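Local structure of NADH-dependent FAD reductase (Streptomyces globisporus, 4R82) at residues A[32-37]-A[46-51]; A[82-87]-A[131-136]. The protein uses NADH to reduce FAD, supplying by free diffusion the FADH2 needed by a halogenase and a monooxygenase in the biosynthesis of the enediyne antibiotic C-1027. All coordinates share one frame; numbering follows the deposited sequence.

Interaction 1: A[32-37]-A[46-51]; sequences TGVTVV and GMTANS. With FAD (flavin-adenine dinucleotide), chain K; NAD (nicotinamide-adenine-dinucleotide), chain C.
Thr-35 holds the carbonyl of Ala-49 twice: its backbone N gives a hydrogen bond to Ala-49 O at 2.9 Å, and its OG1 reaches the same oxygen at 2.8 Å from the opposite face of the carbonyl plane. The two segments form the antiparallel hairpin of strands 35-39 and 45-49, whose outer strand lines the flavin pocket. With OG1 set between the backbone N and the carbonyl carbon (chi1 75°), the threonine turns its hydroxyl onto the neighbouring strand, a use for which a beta-branched polar residue is well suited. Val-37 pairs with Met-47 through two backbone bonds, and its CG2 packs on Ala-49 CB, whose small methyl also fits beside FAD O4. On the other face, Val-34 CG1 touches Thr-48 CG2 at 3.6 Å, while Thr-48 OG1 is bonded to Ala-95 O.

The strand end then grips the cofactor. Thr-48 O accepts from the ribityl O2', and Ser-51 N donates to FAD O4. Met-47 is a selenomethionine bent at chi3 (78°), which brings its flexible apolar end to the pyrimidine part of the flavin, CE lying 3.4 Å from FAD C2. Asn-50 N donates to FAD N5 at 3.0 Å.

Interaction 2: A[82-87]-A[131-136]; sequences FAVSVL and AHLECA
Backbone hydrogen bonds join Phe-82 to Cys-135 and Val-84 to Leu-133 in both directions, as befits two antiparallel strands of the central sheet of this flavin reductase domain. The bond from Val-84 N to Leu-133 O is 2.8 Å long and close to straight, with 165° at the hydrogen. The N-to-C directions of strands 82-86 and 131-136 stand at 162°, nearly antiparallel. Between the bonded pairs, CA-H...O contacts fill in, such as Ala-83 CA to Leu-133 O at 3.2 Å.

The aromatic contact lies at one end. Phe-82 CG sits between its backbone N and carbonyl carbon (chi1 63°), which swings the ring across to its partner strand. Cys-135 CB then comes over one ring face in a CH-pi contact, 4.0 Å from the Phe-82 centroid, while SG lies obliquely to the ring at 4.7 Å from that centroid. A small residue such as cysteine suits a place where a ring face lies against CB. Val-84 CG2 meets the same ring at its edge. Farther along this face, Leu-133 CD1 extends to both Val-86 CG2 and Val-84 CB, each at 4.3 Å; branched apolar residues suit this largely apolar face.

Polar groups gather on the other face. Ser-85 OG approaches His-132 CD2 at 3.5 Å, and both side chains are tied to Ile-126, the serine to its N and the histidine NE2 to its O. Glu-134 OE1 likewise takes backbone N-H groups of Glu-120 and Ser-121, so this buried oxygen is satisfied.

Strand 35-39 flanks strand 81-86, strand 146-158 flanks strand 131-143, and strand 124-126 packs on Ala-83, His-132 and Glu-134.

In the fold
Interactions 1 and 2 belong to one antiparallel sheet, their centres 10 Å apart. Strands 35-39 and 81-86 are neighbours, so the four strands run 45-49, 35-39, 81-86, 131-143 across it. Probable hydrogen bonds from Val-36 N to Ser-85 O (2.8 Å) and from Leu-87 N to Val-34 O (2.9 Å) join the two contacts, and Thr-35 CB packs on Val-84 CG1 at 3.7 Å. Interaction 1 carries residues of the FAD site, and Asn-50 also belongs to the NAD pocket; in interaction 2 the side chain of Val-84 stays about 10 Å from the flavin. Both contacts also touch the second subunit of the homodimer.

Interaction 1: A[32-37]-A[46-51]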
# COMPACT_ATOMS: atom_id res chain seq x y z
N THR A 32 0.49 -5.56 4.46
CA THR A 32 1.11 -4.24 4.50
C THR A 32 1.84 -4.05 5.82
O THR A 32 1.67 -4.82 6.76
CB THR A 32 0.05 -3.11 4.41
OG1 THR A 32 -0.74 -3.11 5.59
CG2 THR A 32 -0.87 -3.29 3.20
N GLY A 33 2.62 -2.98 5.90
CA GLY A 33 3.06 -2.47 7.18
C GLY A 33 1.95 -1.69 7.85
O GLY A 33 0.80 -1.71 7.41
N VAL A 34 2.30 -1.00 8.93
CA VAL A 34 1.34 -0.19 9.67
C VAL A 34 2.02 1.12 9.99
O VAL A 34 3.16 1.12 10.44
CB VAL A 34 0.94 -0.88 10.99
CG1 VAL A 34 -0.13 -0.06 11.70
CG2 VAL A 34 0.43 -2.30 10.73
N THR A 35 1.33 2.23 9.76
CA THR A 35 1.86 3.54 10.13
C THR A 35 0.93 4.21 11.12
O THR A 35 -0.22 3.80 11.30
CB THR A 35 2.00 4.49 8.92
OG1 THR A 35 0.70 4.96 8.54
CG2 THR A 35 2.65 3.77 7.74
N VAL A 36 1.43 5.26 11.76
CA VAL A 36 0.54 6.21 12.42
C VAL A 36 0.74 7.52 11.68
O VAL A 36 1.86 8.01 11.54
CB VAL A 36 0.86 6.40 13.91
CG1 VAL A 36 -0.01 7.50 14.51
CG2 VAL A 36 0.64 5.09 14.67
N VAL A 37 -0.36 8.06 11.16
CA VAL A 37 -0.34 9.38 10.55
C VAL A 37 -0.62 10.41 11.64
O VAL A 37 -1.55 10.23 12.43
CB VAL A 37 -1.42 9.48 9.46
CG1 VAL A 37 -1.51 10.91 8.91
CG2 VAL A 37 -1.11 8.50 8.33
N GLY A 46 -3.39 11.70 16.01
CA GLY A 46 -2.78 10.61 15.28
C GLY A 46 -3.85 9.61 14.87
O GLY A 46 -4.92 9.54 15.49
N MSE A 47 -3.58 8.84 13.82
CA MSE A 47 -4.51 7.80 13.36
C MSE A 47 -3.72 6.67 12.74
O MSE A 47 -2.84 6.90 11.90
CB MSE A 47 -5.50 8.34 12.32
CG MSE A 47 -6.62 7.32 11.94
SE MSE A 47 -7.63 7.81 10.34
CE MSE A 47 -6.30 7.26 9.03
N THR A 48 -4.01 5.45 13.15
CA THR A 48 -3.34 4.29 12.57
C THR A 48 -3.79 4.12 11.11
O THR A 48 -4.99 4.24 10.80
CB THR A 48 -3.64 3.04 13.39
OG1 THR A 48 -3.14 3.23 14.72
CG2 THR A 48 -3.00 1.81 12.77
N ALA A 49 -2.83 3.90 10.22
CA ALA A 49 -3.12 3.80 8.79
C ALA A 49 -2.26 2.79 8.08
O ALA A 49 -1.02 2.82 8.20
CB ALA A 49 -2.97 5.17 8.12
N ASN A 50 -2.89 1.92 7.30
CA ASN A 50 -2.12 1.00 6.47
C ASN A 50 -2.25 1.29 4.97
O ASN A 50 -1.65 0.61 4.14
CB ASN A 50 -2.49 -0.45 6.77
CG ASN A 50 -3.80 -0.85 6.16
OD1 ASN A 50 -4.71 -0.04 6.01
ND2 ASN A 50 -3.91 -2.12 5.75
N SER A 51 -3.02 2.33 4.62
CA SER A 51 -3.22 2.70 3.22
C SER A 51 -2.04 3.51 2.67
O SER A 51 -2.07 3.95 1.52
CB SER A 51 -4.51 3.50 3.08
OG SER A 51 -4.41 4.72 3.78
N1 FAD K . -8.41 4.29 8.70
C2 FAD K . -8.26 4.96 7.57
O2 FAD K . -9.14 6.00 7.28
N3 FAD K . -7.30 4.72 6.69
C4 FAD K . -6.43 3.72 6.92
O4 FAD K . -5.42 3.45 6.02
C4X FAD K . -6.55 2.94 8.11
N5 FAD K . -5.68 1.91 8.34
C5X FAD K . -5.80 1.20 9.50
C6 FAD K . -4.88 0.15 9.74
C7 FAD K . -5.01 -0.60 10.92
C7M FAD K . -4.03 -1.75 11.21
C8 FAD K . -6.03 -0.30 11.84
C8M FAD K . -6.14 -1.12 13.11
C9 FAD K . -6.93 0.74 11.60
C9A FAD K . -6.82 1.51 10.41
N10 FAD K . -7.71 2.54 10.17
C10 FAD K . -7.57 3.25 9.01
C1' FAD K . -8.80 2.88 11.09
C2' FAD K . -8.46 4.02 12.03
O2' FAD K . -7.17 3.80 12.57
C3' FAD K . -9.44 4.00 13.20
O3' FAD K . -9.48 2.69 13.73
C4' FAD K . -10.83 4.31 12.74
O4' FAD K . -10.77 5.37 11.83
C5' FAD K . -11.77 4.62 13.93
O5' FAD K . -11.54 5.90 14.54
P FAD K . -11.39 7.28 13.66
O1P FAD K . -11.90 8.48 14.44
O2P FAD K . -12.20 7.13 12.39
O3P FAD K . -9.93 7.48 13.34
PA NAD C . -10.21 -5.93 9.14
O1A NAD C . -10.40 -4.59 9.86
O2A NAD C . -9.68 -6.95 10.13
O5B NAD C . -9.12 -5.73 8.03
C5B NAD C . -9.13 -6.35 6.80
C4B NAD C . -8.88 -5.48 5.65
O4B NAD C . -10.00 -4.66 5.47
C3B NAD C . -7.72 -4.61 5.87
O3B NAD C . -7.04 -4.45 4.66
C2B NAD C . -8.30 -3.33 6.25
O2B NAD C . -7.45 -2.27 6.00
C1B NAD C . -9.50 -3.28 5.42
N9A NAD C . -10.55 -2.38 5.91
C8A NAD C . -11.21 -2.47 7.08
N7A NAD C . -12.11 -1.48 7.19
C5A NAD C . -12.02 -0.74 6.06
C6A NAD C . -12.68 0.40 5.60
N6A NAD C . -13.66 1.01 6.36
N1A NAD C . -12.35 0.90 4.40
C2A NAD C . -11.40 0.34 3.64
N3A NAD C . -10.75 -0.76 4.05
C4A NAD C . -11.04 -1.31 5.25
O3 NAD C . -11.59 -6.44 8.58

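Interaction 2: A[82-87]-A[131-136]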
# COMPACT_ATOMS: atom_id res chain seq x y z
N PHE A 82 1.47 16.80 7.04
CA PHE A 82 1.20 15.69 7.95
C PHE A 82 2.46 14.87 8.10
O PHE A 82 3.43 15.08 7.37
CB PHE A 82 0.02 14.80 7.48
CG PHE A 82 0.25 14.09 6.16
CD1 PHE A 82 -0.11 14.70 4.97
CD2 PHE A 82 0.82 12.82 6.10
CE1 PHE A 82 0.07 14.07 3.75
CE2 PHE A 82 1.01 12.17 4.88
CZ PHE A 82 0.64 12.80 3.70
N ALA A 83 2.49 13.98 9.07
CA ALA A 83 3.65 13.12 9.22
C ALA A 83 3.23 11.67 9.21
O ALA A 83 2.08 11.33 9.54
CB ALA A 83 4.42 13.45 10.49
N VAL A 84 4.15 10.83 8.78
CA VAL A 84 3.92 9.38 8.79
C VAL A 84 5.00 8.71 9.62
O VAL A 84 6.19 8.92 9.38
CB VAL A 84 3.95 8.82 7.35
CG1 VAL A 84 3.76 7.29 7.36
CG2 VAL A 84 2.90 9.48 6.48
N SER A 85 4.60 7.89 10.60
CA SER A 85 5.55 7.12 11.37
C SER A 85 5.31 5.66 11.02
O SER A 85 4.24 5.12 11.32
CB SER A 85 5.34 7.34 12.87
OG SER A 85 5.56 8.69 13.23
N VAL A 86 6.30 5.04 10.39
CA VAL A 86 6.19 3.63 10.04
C VAL A 86 6.52 2.80 11.27
O VAL A 86 7.64 2.87 11.79
CB VAL A 86 7.16 3.25 8.91
CG1 VAL A 86 7.11 1.75 8.64
CG2 VAL A 86 6.84 4.06 7.65
N LEU A 87 5.56 2.03 11.74
CA LEU A 87 5.72 1.35 13.03
C LEU A 87 6.64 0.14 12.94
O LEU A 87 6.57 -0.64 11.99
CB LEU A 87 4.37 0.94 13.62
CG LEU A 87 3.43 2.10 13.98
CD1 LEU A 87 2.14 1.54 14.62
CD2 LEU A 87 4.12 3.10 14.91
N ALA A 131 10.77 4.59 10.52
CA ALA A 131 11.03 5.82 9.78
C ALA A 131 10.00 6.87 10.08
O ALA A 131 8.86 6.54 10.44
CB ALA A 131 11.05 5.54 8.29
N HIS A 132 10.39 8.13 9.89
CA HIS A 132 9.47 9.27 9.96
C HIS A 132 9.52 9.98 8.62
O HIS A 132 10.61 10.22 8.09
CB HIS A 132 9.92 10.26 11.03
CG HIS A 132 9.84 9.74 12.43
ND1 HIS A 132 10.67 10.20 13.44
CD2 HIS A 132 9.03 8.82 13.01
CE1 HIS A 132 10.38 9.58 14.57
NE2 HIS A 132 9.39 8.73 14.33
N LEU A 133 8.36 10.34 8.08
CA LEU A 133 8.31 11.15 6.87
C LEU A 133 7.43 12.34 7.18
O LEU A 133 6.34 12.18 7.72
CB LEU A 133 7.69 10.38 5.70
CG LEU A 133 8.36 9.10 5.20
CD1 LEU A 133 7.89 7.89 6.00
CD2 LEU A 133 8.13 8.90 3.70
N GLU A 134 7.90 13.54 6.86
CA GLU A 134 7.06 14.72 6.99
C GLU A 134 6.72 15.22 5.60
O GLU A 134 7.61 15.38 4.75
CB GLU A 134 7.78 15.79 7.82
CG GLU A 134 7.97 15.34 9.27
CD GLU A 134 8.76 16.32 10.10
OE1 GLU A 134 8.18 17.32 10.55
OE2 GLU A 134 9.97 16.07 10.33
N CYS A 135 5.43 15.44 5.35
CA CYS A 135 4.94 15.63 4.00
C CYS A 135 4.08 16.86 3.88
O CYS A 135 3.32 17.18 4.80
CB CYS A 135 4.07 14.44 3.60
SG CYS A 135 4.92 12.85 3.75
N ALA A 136 4.17 17.53 2.74
CA ALA A 136 3.30 18.67 2.46
C ALA A 136 2.15 18.18 1.61
O ALA A 136 2.36 17.48 0.62
CB ALA A 136 4.08 19.74 1.72